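Alpha-fucosidase GH29 (Fusarium graminearum, PDB 4PSR) hydrolyses alpha-L-fucosides as a GH29 retaining glycosidase, probably releasing alpha-1,6-linked core fucose from glycoproteins. Local coordinates at residues Ser45-Tyr48 / Pro49-Tyr53; Asp58-Lys61 / His62-Thr66; Tyr319-Ser322 / Lys323-Val326; Ala480-Leu483 / Ala484-Leu487; Gly522-Asp525 / Thr526-Thr530. One frame throughout, in Å; residues are numbered along the deposited sequence.

Contact 1: Ser45-Tyr48 / Pro49-Tyr53; sequences SEWY and PRNMY. With FUL (beta-L-fucopyranose), chain M.
The fucose-binding loop after barrel strand 29-33 runs straight into the short helix 48-51, and W47, at the join, touches both N51 and R50 there. N51 N donates to W47 O at 3.0 Å. W47 CB rests against OD1 of N51; that oxygen accepts from water 1, which also lies by S45 OG, while ND2 bonds to E54. R50 lies alongside the indole with its extended chain, CD 3.5 Å from W47 CE3, and the guanidinium stands almost upright to the ring; Q181 and F179 hold NH1. In this TIM-barrel active site the indole edge faces the sugar: W47 NE1 donates to FUL O2 at 2.9 Å and weakly to FUL O3, which itself donates to E46 OE2 at 2.7 Å. S45 begins a type I turn, its OG accepting from W47 N at 3.0 Å. One turn on, M52 CB sits over a face of the Y48 ring, 4.2 Å from its centroid, a CH-pi contact, with SD oblique to the same ring.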
loop_
_atom_site.group_PDB
_atom_site.type_symbol
_atom_site.label_atom_id
_atom_site.label_comp_id
_atom_site.label_asym_id
_atom_site.label_seq_id
_atom_site.Cartn_x
_atom_site.Cartn_y
_atom_site.Cartn_z
ATOM N N SER A 45 -20.643 -4.666 -5.285
ATOM C CA SER A 45 -19.448 -4.086 -4.694
ATOM C C SER A 45 -19.821 -2.892 -3.847
ATOM O O SER A 45 -20.989 -2.518 -3.723
ATOM C CB SER A 45 -18.460 -3.631 -5.769
ATOM O OG SER A 45 -18.973 -2.504 -6.443
ATOM N N GLU A 46 -18.793 -2.300 -3.248
ATOM C CA GLU A 46 -18.936 -1.046 -2.535
ATOM C C GLU A 46 -19.364 0.124 -3.422
ATOM O O GLU A 46 -19.705 1.176 -2.896
ATOM C CB GLU A 46 -17.632 -0.707 -1.788
ATOM C CG GLU A 46 -16.460 -0.248 -2.660
ATOM C CD GLU A 46 -15.830 -1.294 -3.564
ATOM O OE1 GLU A 46 -15.997 -2.510 -3.351
ATOM O OE2 GLU A 46 -15.135 -0.863 -4.522
ATOM N N TRP A 47 -19.339 -0.048 -4.759
ATOM C CA TRP A 47 -19.903 0.961 -5.671
ATOM C C TRP A 47 -21.419 0.824 -5.841
ATOM O O TRP A 47 -22.005 1.580 -6.603
ATOM C CB TRP A 47 -19.188 0.976 -7.036
ATOM C CG TRP A 47 -17.868 1.707 -7.022
ATOM C CD1 TRP A 47 -16.974 1.821 -5.983
ATOM C CD2 TRP A 47 -17.304 2.466 -8.111
ATOM N NE1 TRP A 47 -15.899 2.604 -6.364
ATOM C CE2 TRP A 47 -16.084 3.013 -7.665
ATOM C CE3 TRP A 47 -17.715 2.721 -9.425
ATOM C CZ2 TRP A 47 -15.280 3.823 -8.485
ATOM C CZ3 TRP A 47 -16.915 3.525 -10.239
ATOM C CH2 TRP A 47 -15.721 4.067 -9.766
ATOM N N TYR A 48 -22.055 -0.093 -5.129
ATOM C CA TYR A 48 -23.525 -0.237 -5.220
ATOM C C TYR A 48 -24.281 1.084 -5.099
ATOM O O TYR A 48 -25.222 1.298 -5.854
ATOM C CB TYR A 48 -24.042 -1.218 -4.184
ATOM C CG TYR A 48 -25.510 -1.560 -4.349
ATOM C CD1 TYR A 48 -25.899 -2.650 -5.106
ATOM C CD2 TYR A 48 -26.493 -0.825 -3.708
ATOM C CE1 TYR A 48 -27.240 -2.980 -5.263
ATOM C CE2 TYR A 48 -27.822 -1.136 -3.865
ATOM C CZ TYR A 48 -28.188 -2.235 -4.617
ATOM O OH TYR A 48 -29.520 -2.577 -4.754
ATOM N N PRO A 49 -23.890 1.990 -4.183
ATOM C CA PRO A 49 -24.646 3.248 -4.087
ATOM C C PRO A 49 -24.675 4.045 -5.387
ATOM O O PRO A 49 -25.654 4.780 -5.626
ATOM C CB PRO A 49 -23.905 4.028 -2.987
ATOM C CG PRO A 49 -23.160 2.984 -2.191
ATOM C CD PRO A 49 -22.817 1.897 -3.163
ATOM N N ARG A 50 -23.592 3.978 -6.164
ATOM C CA ARG A 50 -23.528 4.631 -7.481
ATOM C C ARG A 50 -24.302 3.823 -8.522
ATOM O O ARG A 50 -25.139 4.375 -9.271
ATOM C CB ARG A 50 -22.066 4.736 -7.900
ATOM C CG ARG A 50 -21.800 4.794 -9.427
ATOM C CD ARG A 50 -20.315 5.016 -9.671
ATOM N NE ARG A 50 -19.935 5.043 -11.093
ATOM C CZ ARG A 50 -20.063 6.120 -11.851
ATOM N NH1 ARG A 50 -20.611 7.219 -11.380
ATOM N NH2 ARG A 50 -19.641 6.085 -13.107
ATOM N N ASN A 51 -24.032 2.528 -8.597
ATOM C CA ASN A 51 -24.558 1.725 -9.703
ATOM C C ASN A 51 -26.040 1.370 -9.568
ATOM O O ASN A 51 -26.663 1.041 -10.572
ATOM C CB ASN A 51 -23.715 0.461 -9.914
ATOM C CG ASN A 51 -22.285 0.763 -10.289
ATOM O OD1 ASN A 51 -21.360 0.456 -9.535
ATOM N ND2 ASN A 51 -22.078 1.355 -11.469
ATOM N N MET A 52 -26.616 1.426 -8.373
ATOM C CA MET A 52 -28.036 1.161 -8.199
ATOM C C MET A 52 -28.880 2.137 -9.042
ATOM O O MET A 52 -30.040 1.838 -9.356
ATOM C CB MET A 52 -28.445 1.237 -6.715
ATOM C CG MET A 52 -28.196 2.596 -6.056
ATOM S SD MET A 52 -28.933 2.751 -4.409
ATOM C CE MET A 52 -30.618 3.228 -4.832
ATOM N N TYR A 53 -28.322 3.295 -9.358
ATOM C CA TYR A 53 -29.012 4.309 -10.158
ATOM C C TYR A 53 -28.668 4.241 -11.651
ATOM O O TYR A 53 -29.295 4.924 -12.452
ATOM C CB TYR A 53 -28.632 5.690 -9.683
ATOM C CG TYR A 53 -29.013 6.084 -8.278
ATOM C CD1 TYR A 53 -30.293 6.505 -7.970
ATOM C CD2 TYR A 53 -28.050 6.120 -7.264
ATOM C CE1 TYR A 53 -30.628 6.933 -6.693
ATOM C CE2 TYR A 53 -28.370 6.564 -5.993
ATOM C CZ TYR A 53 -29.658 6.962 -5.709
ATOM O OH TYR A 53 -29.981 7.424 -4.434
HETATM C C1 FUL M . -10.811 2.776 -5.455
HETATM C C2 FUL M . -12.246 2.932 -4.993
HETATM O O2 FUL M . -13.100 3.442 -6.029
HETATM C C3 FUL M . -12.694 1.560 -4.564
HETATM O O3 FUL M . -14.054 1.618 -4.193
HETATM C C4 FUL M . -11.820 1.141 -3.410
HETATM O O4 FUL M . -12.041 2.014 -2.307
HETATM C C5 FUL M . -10.361 1.171 -3.847
HETATM C C6 FUL M . -9.401 0.839 -2.724
HETATM O O5 FUL M . -9.977 2.439 -4.373
HETATM O O1 FUL M . -10.367 4.013 -5.950
HETATM O O HOH W 1 -21.717 -1.843 -7.794
#

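Contact 2: Asp58-Lys61 / His62-Thr66; sequences DQRK and HHTET
R60 and T64, one turn apart on helix 58-66, meet at a carbonyl oxygen that accepts two hydrogen bonds. T64 OG1 donates to R60 O at 2.8 Å, and T64 N reaches the same oxygen at 2.9 Å. The two donors approach from opposite faces of the carbonyl plane, the hydroxyl 35° out of it. With OG1 beside its own backbone N (chi1 -61°), the threonine turns its hydroxyl back along the helix toward that carbonyl. T66 OG1 likewise donates to the carbonyl four residues back, H62 O, at 2.8 Å, and also lies over the centre of the H62 ring.

Among the backbone bonds, H62 N to D58 O, H63 N to Q59 O and E65 N to K61 O complete the i to i+4 pattern of an alpha-helix, a surface helix that follows the short helix 48-51 in the TIM-barrel catalytic domain.

Water extends the polar links. Water 2 accepts from R60 NH1 and donates to T64 OG1 at 2.7 Å, lying in the plane of the guanidinium at its edge; water 3 donates to K61 O and to E65 OE2. As for charge, R60 NH2 forms a salt bridge with E71, while NE is held by E54 O, which together fix the guanidinium's rotation.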
loop_
_atom_site.group_PDB
_atom_site.type_symbol
_atom_site.label_atom_id
_atom_site.label_comp_id
_atom_site.label_asym_id
_atom_site.label_seq_id
_atom_site.Cartn_x
_atom_site.Cartn_y
_atom_site.Cartn_z
ATOM N N ASP A 58 -26.994 -4.081 -13.980
ATOM C CA ASP A 58 -27.386 -5.205 -13.166
ATOM C C ASP A 58 -27.744 -4.750 -11.744
ATOM O O ASP A 58 -28.670 -5.283 -11.150
ATOM C CB ASP A 58 -26.294 -6.265 -13.131
ATOM C CG ASP A 58 -26.670 -7.442 -12.283
ATOM O OD1 ASP A 58 -27.450 -8.304 -12.760
ATOM O OD2 ASP A 58 -26.208 -7.510 -11.123
ATOM N N GLN A 59 -27.023 -3.758 -11.231
ATOM C CA GLN A 59 -27.287 -3.263 -9.877
ATOM C C GLN A 59 -28.632 -2.579 -9.783
ATOM O O GLN A 59 -29.352 -2.771 -8.807
ATOM C CB GLN A 59 -26.174 -2.337 -9.398
ATOM C CG GLN A 59 -24.810 -2.996 -9.299
ATOM C CD GLN A 59 -23.978 -2.869 -10.558
ATOM O OE1 GLN A 59 -24.508 -2.813 -11.676
ATOM N NE2 GLN A 59 -22.659 -2.813 -10.384
ATOM N N ARG A 60 -28.995 -1.804 -10.799
ATOM C CA ARG A 60 -30.327 -1.197 -10.839
ATOM C C ARG A 60 -31.420 -2.249 -10.910
ATOM O O ARG A 60 -32.449 -2.104 -10.273
ATOM C CB ARG A 60 -30.471 -0.227 -12.020
ATOM C CG ARG A 60 -31.925 0.165 -12.312
ATOM C CD ARG A 60 -32.008 1.102 -13.513
ATOM N NE ARG A 60 -31.698 2.461 -13.132
ATOM C CZ ARG A 60 -32.591 3.358 -12.696
ATOM N NH1 ARG A 60 -33.878 3.035 -12.586
ATOM N NH2 ARG A 60 -32.199 4.580 -12.360
ATOM N N LYS A 61 -31.200 -3.297 -11.703
ATOM C CA LYS A 61 -32.180 -4.371 -11.849
ATOM C C LYS A 61 -32.392 -5.037 -10.500
ATOM O O LYS A 61 -33.527 -5.237 -10.050
ATOM C CB LYS A 61 -31.705 -5.377 -12.909
ATOM C CG LYS A 61 -31.685 -4.781 -14.312
ATOM C CD LYS A 61 -31.144 -5.712 -15.378
ATOM C CE LYS A 61 -31.184 -5.031 -16.747
ATOM N NZ LYS A 61 -30.630 -5.891 -17.831
ATOM N N HIS A 62 -31.285 -5.359 -9.821
ATOM C CA HIS A 62 -31.359 -5.994 -8.509
ATOM C C HIS A 62 -32.083 -5.076 -7.523
ATOM O O HIS A 62 -32.942 -5.531 -6.750
ATOM C CB HIS A 62 -29.944 -6.281 -7.989
ATOM C CG HIS A 62 -29.911 -6.730 -6.561
ATOM N ND1 HIS A 62 -30.064 -8.049 -6.183
ATOM C CD2 HIS A 62 -29.738 -6.024 -5.414
ATOM C CE1 HIS A 62 -30.005 -8.129 -4.863
ATOM N NE2 HIS A 62 -29.791 -6.918 -4.377
ATOM N N HIS A 63 -31.726 -3.799 -7.536
ATOM C CA HIS A 63 -32.319 -2.847 -6.613
ATOM C C HIS A 63 -33.824 -2.763 -6.811
ATOM O O HIS A 63 -34.613 -2.749 -5.851
ATOM C CB HIS A 63 -31.714 -1.453 -6.804
ATOM C CG HIS A 63 -32.047 -0.519 -5.696
ATOM N ND1 HIS A 63 -31.390 -0.564 -4.484
ATOM C CD2 HIS A 63 -33.036 0.395 -5.568
ATOM C CE1 HIS A 63 -31.936 0.323 -3.670
ATOM N NE2 HIS A 63 -32.935 0.922 -4.302
ATOM N N THR A 64 -34.206 -2.686 -8.084
ATOM C CA THR A 64 -35.605 -2.519 -8.458
ATOM C C THR A 64 -36.419 -3.745 -8.054
ATOM O O THR A 64 -37.529 -3.616 -7.545
ATOM C CB THR A 64 -35.708 -2.251 -9.981
ATOM O OG1 THR A 64 -35.005 -1.049 -10.309
ATOM C CG2 THR A 64 -37.157 -2.116 -10.429
ATOM N N GLU A 65 -35.844 -4.939 -8.221
ATOM C CA GLU A 65 -36.527 -6.157 -7.803
ATOM C C GLU A 65 -36.609 -6.373 -6.287
ATOM O O GLU A 65 -37.557 -6.974 -5.783
ATOM C CB GLU A 65 -35.879 -7.376 -8.462
ATOM C CG GLU A 65 -36.061 -7.387 -9.983
ATOM C CD GLU A 65 -37.521 -7.318 -10.387
ATOM O OE1 GLU A 65 -38.250 -8.281 -10.053
ATOM O OE2 GLU A 65 -37.918 -6.299 -11.007
ATOM N N THR A 66 -35.587 -5.910 -5.565
ATOM C CA THR A 66 -35.452 -6.199 -4.135
ATOM C C THR A 66 -36.079 -5.114 -3.241
ATOM O O THR A 66 -36.711 -5.434 -2.228
ATOM C CB THR A 66 -33.954 -6.329 -3.799
ATOM O OG1 THR A 66 -33.386 -7.317 -4.669
ATOM C CG2 THR A 66 -33.715 -6.716 -2.331
HETATM O O HOH W 2 -35.450 0.543 -12.456
HETATM O O HOH W 3 -35.549 -4.981 -12.275
#

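Contact 3: Tyr319-Ser322 / Lys323-Val326; sequences YYSS and KAMV
S321 meets A324 through its hydroxyl, and following this serine outward from the main chain explains how the helix start is capped. Its CB lies 3.9 Å from K323 N, beside the first turn of the helix. Beyond it, OG sits between the backbone N and the carbonyl carbon (chi1 66°), which swings it over the start of the helix to accept from A324 N at 3.1 Å, with an N-H...O angle of 161°. The same oxygen rests 3.5 Å from A324 CB and, more loosely, near K323 CB. A main-chain N-H of the first turn, which has no preceding helical carbonyl to bind, thus finds a side-chain acceptor.

The carbonyl of S321 takes the next N-H, that of M325, at 3.1 Å, and S322 O takes V326 N at 2.9 Å. M325 folds back at chi2 and chi3, so that its CE comes within 4.0 Å of CB of Y320, which immediately precedes the cap residue, in an apolar contact. M325 and V326 pack on I362 and F365 of helix 353-369. With S321 as its N-cap, this is the classic serine-capped start of an alpha-helix, here helix 322-334, which links barrel strands 300-305 and 337-343 in the TIM barrel.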
loop_
_atom_site.group_PDB
_atom_site.type_symbol
_atom_site.label_atom_id
_atom_site.label_comp_id
_atom_site.label_asym_id
_atom_site.label_seq_id
_atom_site.Cartn_x
_atom_site.Cartn_y
_atom_site.Cartn_z
ATOM N N TYR A 319 -12.711 -15.570 -2.006
ATOM C CA TYR A 319 -11.497 -15.053 -1.376
ATOM C C TYR A 319 -10.240 -15.644 -1.988
ATOM O O TYR A 319 -10.238 -16.773 -2.506
ATOM C CB TYR A 319 -11.510 -15.421 0.104
ATOM C CG TYR A 319 -12.720 -14.899 0.860
ATOM C CD1 TYR A 319 -12.866 -13.557 1.094
ATOM C CD2 TYR A 319 -13.675 -15.746 1.363
ATOM C CE1 TYR A 319 -13.936 -13.054 1.781
ATOM C CE2 TYR A 319 -14.761 -15.250 2.065
ATOM C CZ TYR A 319 -14.875 -13.898 2.276
ATOM O OH TYR A 319 -15.918 -13.343 2.981
ATOM N N TYR A 320 -9.158 -14.887 -1.875
ATOM C CA TYR A 320 -7.845 -15.424 -2.207
ATOM C C TYR A 320 -7.229 -16.171 -1.040
ATOM O O TYR A 320 -7.741 -16.153 0.079
ATOM C CB TYR A 320 -6.939 -14.313 -2.682
ATOM C CG TYR A 320 -7.363 -13.768 -4.026
ATOM C CD1 TYR A 320 -7.598 -14.618 -5.103
ATOM C CD2 TYR A 320 -7.564 -12.420 -4.204
ATOM C CE1 TYR A 320 -7.996 -14.128 -6.350
ATOM C CE2 TYR A 320 -7.954 -11.905 -5.456
ATOM C CZ TYR A 320 -8.177 -12.773 -6.517
ATOM O OH TYR A 320 -8.575 -12.306 -7.771
ATOM N N SER A 321 -6.138 -16.879 -1.315
ATOM C CA SER A 321 -5.508 -17.725 -0.331
ATOM C C SER A 321 -4.517 -16.971 0.568
ATOM O O SER A 321 -4.011 -15.897 0.223
ATOM C CB SER A 321 -4.721 -18.839 -1.034
ATOM O OG SER A 321 -3.625 -18.316 -1.770
ATOM N N SER A 322 -4.277 -17.556 1.739
ATOM C CA SER A 322 -3.233 -17.098 2.661
ATOM C C SER A 322 -1.892 -16.976 1.939
ATOM O O SER A 322 -1.185 -15.997 2.097
ATOM C CB SER A 322 -3.141 -18.077 3.839
ATOM O OG SER A 322 -4.390 -18.151 4.495
ATOM N N LYS A 323 -1.549 -17.981 1.148
ATOM C CA LYS A 323 -0.298 -18.015 0.420
ATOM C C LYS A 323 -0.166 -16.806 -0.481
ATOM O O LYS A 323 0.879 -16.148 -0.471
ATOM C CB LYS A 323 -0.159 -19.326 -0.371
ATOM C CG LYS A 323 1.128 -19.424 -1.195
ATOM C CD LYS A 323 1.172 -20.703 -2.039
ATOM C CE LYS A 323 1.234 -21.947 -1.179
ATOM N NZ LYS A 323 2.429 -21.964 -0.301
ATOM N N ALA A 324 -1.211 -16.492 -1.240
ATOM C CA ALA A 324 -1.180 -15.346 -2.128
ATOM C C ALA A 324 -0.971 -14.048 -1.347
ATOM O O ALA A 324 -0.255 -13.158 -1.802
ATOM C CB ALA A 324 -2.486 -15.260 -2.936
ATOM N N MET A 325 -1.628 -13.921 -0.195
ATOM C CA MET A 325 -1.462 -12.708 0.595
ATOM C C MET A 325 -0.051 -12.553 1.133
ATOM O O MET A 325 0.504 -11.449 1.093
ATOM C CB MET A 325 -2.500 -12.634 1.712
ATOM C CG MET A 325 -3.956 -12.587 1.240
ATOM S SD MET A 325 -4.398 -11.147 0.266
ATOM C CE MET A 325 -4.134 -11.819 -1.357
ATOM N N VAL A 326 0.522 -13.656 1.623
ATOM C CA VAL A 326 1.877 -13.603 2.151
ATOM C C VAL A 326 2.896 -13.359 1.037
ATOM O O VAL A 326 3.799 -12.528 1.197
ATOM C CB VAL A 326 2.206 -14.875 2.940
ATOM C CG1 VAL A 326 3.698 -15.001 3.234
ATOM C CG2 VAL A 326 1.393 -14.883 4.253
#

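Contact 4: Ala480-Leu483 / Ala484-Leu487; sequences AESL and AYVL
A480 and Y485 come together where a loop enters strand 485-491 of the antiparallel sheet in the C-terminal beta domain. A480 O lies at the edge of the tyrosine ring, 3.9 Å from Y485 CE2, while its hydrogen bond goes to R368 of helix 353-369. At E481 the bond to CB leads away from the strand, yet CG still passes 3.9 Å from Y485 OH.

S482 makes both hydrogen bonds between the loop and the strand entry. Its N donates to Y485 OH at 3.1 Å, with a nearly straight angle of 161°, and the phenol oxygen has Q478 as a further partner. The torsion of 53° at chi1 places S482 OG over one face of the Y485 ring, offset toward the rim and 3.2 Å from CE2. From there the hydroxyl donates to A484 O at 2.8 Å, approaching from above the carbonyl plane, and it has a second hydrogen-bond partner in Y369 OH. The tyrosine is therefore gripped through its oxygen and topped by a serine hydroxyl, with W423 meeting its ring edge-to-face.

L483 packs its side chain on S322, K323 and V326 of helix 322-334, and its carbonyl bonds to H327. Beyond the phenol, water 4 lies in the plane of the Y485 ring at its edge, 2.6 Å from OH.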
loop_
_atom_site.group_PDB
_atom_site.type_symbol
_atom_site.label_atom_id
_atom_site.label_comp_id
_atom_site.label_asym_id
_atom_site.label_seq_id
_atom_site.Cartn_x
_atom_site.Cartn_y
_atom_site.Cartn_z
ATOM N N ALA A 480 9.507 -26.713 10.428
ATOM C CA ALA A 480 8.051 -26.763 10.384
ATOM C C ALA A 480 7.533 -26.069 9.107
ATOM O O ALA A 480 8.119 -25.074 8.634
ATOM C CB ALA A 480 7.452 -26.132 11.631
ATOM N N GLU A 481 6.459 -26.609 8.534
ATOM C CA GLU A 481 5.959 -26.127 7.256
ATOM C C GLU A 481 5.583 -24.660 7.380
ATOM O O GLU A 481 5.089 -24.213 8.406
ATOM C CB GLU A 481 4.751 -26.959 6.813
ATOM C CG GLU A 481 4.180 -26.559 5.446
ATOM C CD GLU A 481 3.066 -27.473 4.968
ATOM O OE1 GLU A 481 2.015 -27.535 5.640
ATOM O OE2 GLU A 481 3.244 -28.125 3.915
ATOM N N SER A 482 5.814 -23.923 6.297
ATOM C CA SER A 482 5.414 -22.526 6.230
ATOM C C SER A 482 5.184 -22.101 4.775
ATOM O O SER A 482 5.561 -22.793 3.824
ATOM C CB SER A 482 6.435 -21.622 6.931
ATOM O OG SER A 482 7.738 -21.832 6.474
ATOM N N LEU A 483 4.588 -20.927 4.630
ATOM C CA LEU A 483 4.171 -20.420 3.302
ATOM C C LEU A 483 5.349 -19.898 2.489
ATOM O O LEU A 483 5.269 -19.796 1.261
ATOM C CB LEU A 483 3.124 -19.331 3.459
ATOM C CG LEU A 483 1.777 -19.802 3.996
ATOM C CD1 LEU A 483 0.934 -18.597 4.388
ATOM C CD2 LEU A 483 1.082 -20.705 2.987
ATOM N N ALA A 484 6.437 -19.571 3.175
ATOM C CA ALA A 484 7.710 -19.238 2.566
ATOM C C ALA A 484 8.792 -19.567 3.607
ATOM O O ALA A 484 8.475 -19.794 4.780
ATOM C CB ALA A 484 7.748 -17.740 2.178
ATOM N N TYR A 485 10.046 -19.594 3.158
ATOM C CA TYR A 485 11.189 -19.966 4.000
ATOM C C TYR A 485 12.254 -18.901 3.856
ATOM O O TYR A 485 12.400 -18.312 2.796
ATOM C CB TYR A 485 11.733 -21.361 3.619
ATOM C CG TYR A 485 10.686 -22.433 3.815
ATOM C CD1 TYR A 485 9.792 -22.744 2.804
ATOM C CD2 TYR A 485 10.562 -23.121 5.016
ATOM C CE1 TYR A 485 8.795 -23.686 2.988
ATOM C CE2 TYR A 485 9.553 -24.077 5.198
ATOM C CZ TYR A 485 8.703 -24.370 4.177
ATOM O OH TYR A 485 7.710 -25.314 4.334
ATOM N N VAL A 486 12.985 -18.641 4.930
ATOM C CA VAL A 486 13.920 -17.532 4.955
ATOM C C VAL A 486 15.348 -17.950 5.252
ATOM O O VAL A 486 15.628 -18.545 6.303
ATOM C CB VAL A 486 13.500 -16.453 6.003
ATOM C CG1 VAL A 486 14.425 -15.251 5.960
ATOM C CG2 VAL A 486 12.061 -15.993 5.816
ATOM N N LEU A 487 16.247 -17.578 4.360
ATOM C CA LEU A 487 17.692 -17.674 4.588
ATOM C C LEU A 487 18.235 -16.321 5.030
ATOM O O LEU A 487 17.828 -15.266 4.525
ATOM C CB LEU A 487 18.410 -18.123 3.324
ATOM C CG LEU A 487 18.125 -19.554 2.864
ATOM C CD1 LEU A 487 18.493 -19.756 1.424
ATOM C CD2 LEU A 487 18.879 -20.569 3.748
HETATM O O HOH W 4 6.093 -25.857 2.325
#

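Contact 5: Gly522-Asp525 / Thr526-Thr530; sequences GTFD and TVFLT
Strand 522-524 runs nearly at right angles to helix 526-530, their segment axes 82° apart and 8.0 Å at closest approach, with D525 between them as the helix N-cap. The helix begins with L529 N bonded to D525 O at 3.0 Å, and T530 N continues the pattern at T526 O. This strand lies at the outer margin of a four-stranded antiparallel sheet in the C-terminal part of the chain, paired with strand 579-584.

The D525 carboxylate caps the turn: OD1 accepts from F528 N at 2.9 Å, the donor arriving nearly along the C-O axis. Chi1 of 67° folds CG between the backbone N and the carbonyl carbon, so the carboxylate reaches forward over the helix start. OD2 forms a salt bridge with R557, so the two oxygens have separate tasks.

T530 OG1 adds a second donor to T526 O at 2.8 Å, on the face opposite T530 N. L529 drapes its branch along the strand end, CD1 3.8 Å from F524 O, and L519 packs against both phenylalanines and this leucine. F524 and F528 point the same way and form a T-shaped pair, centroids 4.8 Å apart and planes at 66°: the edge of F524 is turned to the face of F528, with F524 CD1 above the ring centre, 3.5 Å from F528 CE1.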
loop_
_atom_site.group_PDB
_atom_site.type_symbol
_atom_site.label_atom_id
_atom_site.label_comp_id
_atom_site.label_asym_id
_atom_site.label_seq_id
_atom_site.Cartn_x
_atom_site.Cartn_y
_atom_site.Cartn_z
ATOM N N GLY A 522 16.198 1.023 -16.765
ATOM C CA GLY A 522 15.214 1.985 -16.315
ATOM C C GLY A 522 15.777 3.383 -16.170
ATOM O O GLY A 522 16.855 3.691 -16.682
ATOM N N THR A 523 15.043 4.222 -15.452
ATOM C CA THR A 523 15.411 5.614 -15.234
ATOM C C THR A 523 15.519 5.887 -13.732
ATOM O O THR A 523 14.664 5.482 -12.939
ATOM C CB THR A 523 14.409 6.568 -15.893
ATOM O OG1 THR A 523 13.163 6.531 -15.183
ATOM C CG2 THR A 523 14.183 6.192 -17.351
ATOM N N PHE A 524 16.619 6.527 -13.332
ATOM C CA PHE A 524 16.967 6.672 -11.931
ATOM C C PHE A 524 17.348 8.121 -11.649
ATOM O O PHE A 524 18.403 8.594 -12.092
ATOM C CB PHE A 524 18.096 5.692 -11.598
ATOM C CG PHE A 524 17.772 4.283 -11.989
ATOM C CD1 PHE A 524 16.887 3.525 -11.232
ATOM C CD2 PHE A 524 18.280 3.729 -13.153
ATOM C CE1 PHE A 524 16.543 2.235 -11.612
ATOM C CE2 PHE A 524 17.943 2.440 -13.538
ATOM C CZ PHE A 524 17.074 1.683 -12.764
ATOM N N ASP A 525 16.461 8.847 -10.962
ATOM C CA ASP A 525 16.671 10.267 -10.706
ATOM C C ASP A 525 17.439 10.499 -9.411
ATOM O O ASP A 525 17.823 9.554 -8.720
ATOM C CB ASP A 525 15.349 11.051 -10.760
ATOM C CG ASP A 525 14.371 10.712 -9.662
ATOM O OD1 ASP A 525 14.654 9.877 -8.786
ATOM O OD2 ASP A 525 13.253 11.293 -9.680
ATOM N N THR A 526 17.693 11.759 -9.075
ATOM C CA THR A 526 18.462 12.077 -7.870
ATOM C C THR A 526 17.797 11.501 -6.625
ATOM O O THR A 526 18.456 10.990 -5.734
ATOM C CB THR A 526 18.610 13.604 -7.697
ATOM O OG1 THR A 526 19.569 14.110 -8.638
ATOM C CG2 THR A 526 19.047 13.980 -6.296
ATOM N N VAL A 527 16.470 11.568 -6.560
ATOM C CA VAL A 527 15.763 11.025 -5.406
ATOM C C VAL A 527 15.987 9.515 -5.300
ATOM O O VAL A 527 16.270 9.004 -4.217
ATOM C CB VAL A 527 14.267 11.321 -5.496
ATOM C CG1 VAL A 527 13.474 10.564 -4.448
ATOM C CG2 VAL A 527 14.021 12.838 -5.323
ATOM N N PHE A 528 15.894 8.805 -6.427
ATOM C CA PHE A 528 16.106 7.363 -6.421
ATOM C C PHE A 528 17.493 7.043 -5.895
ATOM O O PHE A 528 17.643 6.230 -4.995
ATOM C CB PHE A 528 15.912 6.769 -7.827
ATOM C CG PHE A 528 16.008 5.261 -7.855
ATOM C CD1 PHE A 528 17.238 4.629 -7.712
ATOM C CD2 PHE A 528 14.877 4.471 -8.072
ATOM C CE1 PHE A 528 17.317 3.251 -7.726
ATOM C CE2 PHE A 528 14.954 3.106 -8.071
ATOM C CZ PHE A 528 16.179 2.493 -7.917
ATOM N N LEU A 529 18.510 7.658 -6.470
ATOM C CA LEU A 529 19.882 7.271 -6.171
ATOM C C LEU A 529 20.207 7.614 -4.720
ATOM O O LEU A 529 20.835 6.811 -4.000
ATOM C CB LEU A 529 20.834 7.936 -7.177
ATOM C CG LEU A 529 20.703 7.434 -8.617
ATOM C CD1 LEU A 529 21.274 8.470 -9.624
ATOM C CD2 LEU A 529 21.321 6.043 -8.785
ATOM N N THR A 530 19.744 8.769 -4.261
ATOM C CA THR A 530 19.944 9.190 -2.895
ATOM C C THR A 530 19.301 8.186 -1.946
ATOM O O THR A 530 19.934 7.728 -0.989
ATOM C CB THR A 530 19.364 10.597 -2.658
ATOM O OG1 THR A 530 20.054 11.530 -3.490
ATOM C CG2 THR A 530 19.510 11.024 -1.205
#

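How the contacts relate
Contacts 1 and 2 are neighbours in space as well as sequence, their centres 10 Å apart: Y48 OH meets H63 ND1 at 2.8 Å and Y53 O meets R60 NH2 at 2.9 Å, both probable hydrogen bonds. Helix 58-66 thereby backs the short helix behind the fucose-binding loop. Contact 1 itself touches the sugar, whereas the side chain of Q59 in contact 2 stays about 11 Å from it. Contacts 3 and 4 join the catalytic barrel to the C-terminal beta domain, V326 CG2 packing on L483 CD1 at 3.7 Å. Contact 5 stands apart, about 41 Å between centres from contact 1 on the opposite side of the chain's centre, beside an N-linked glycan.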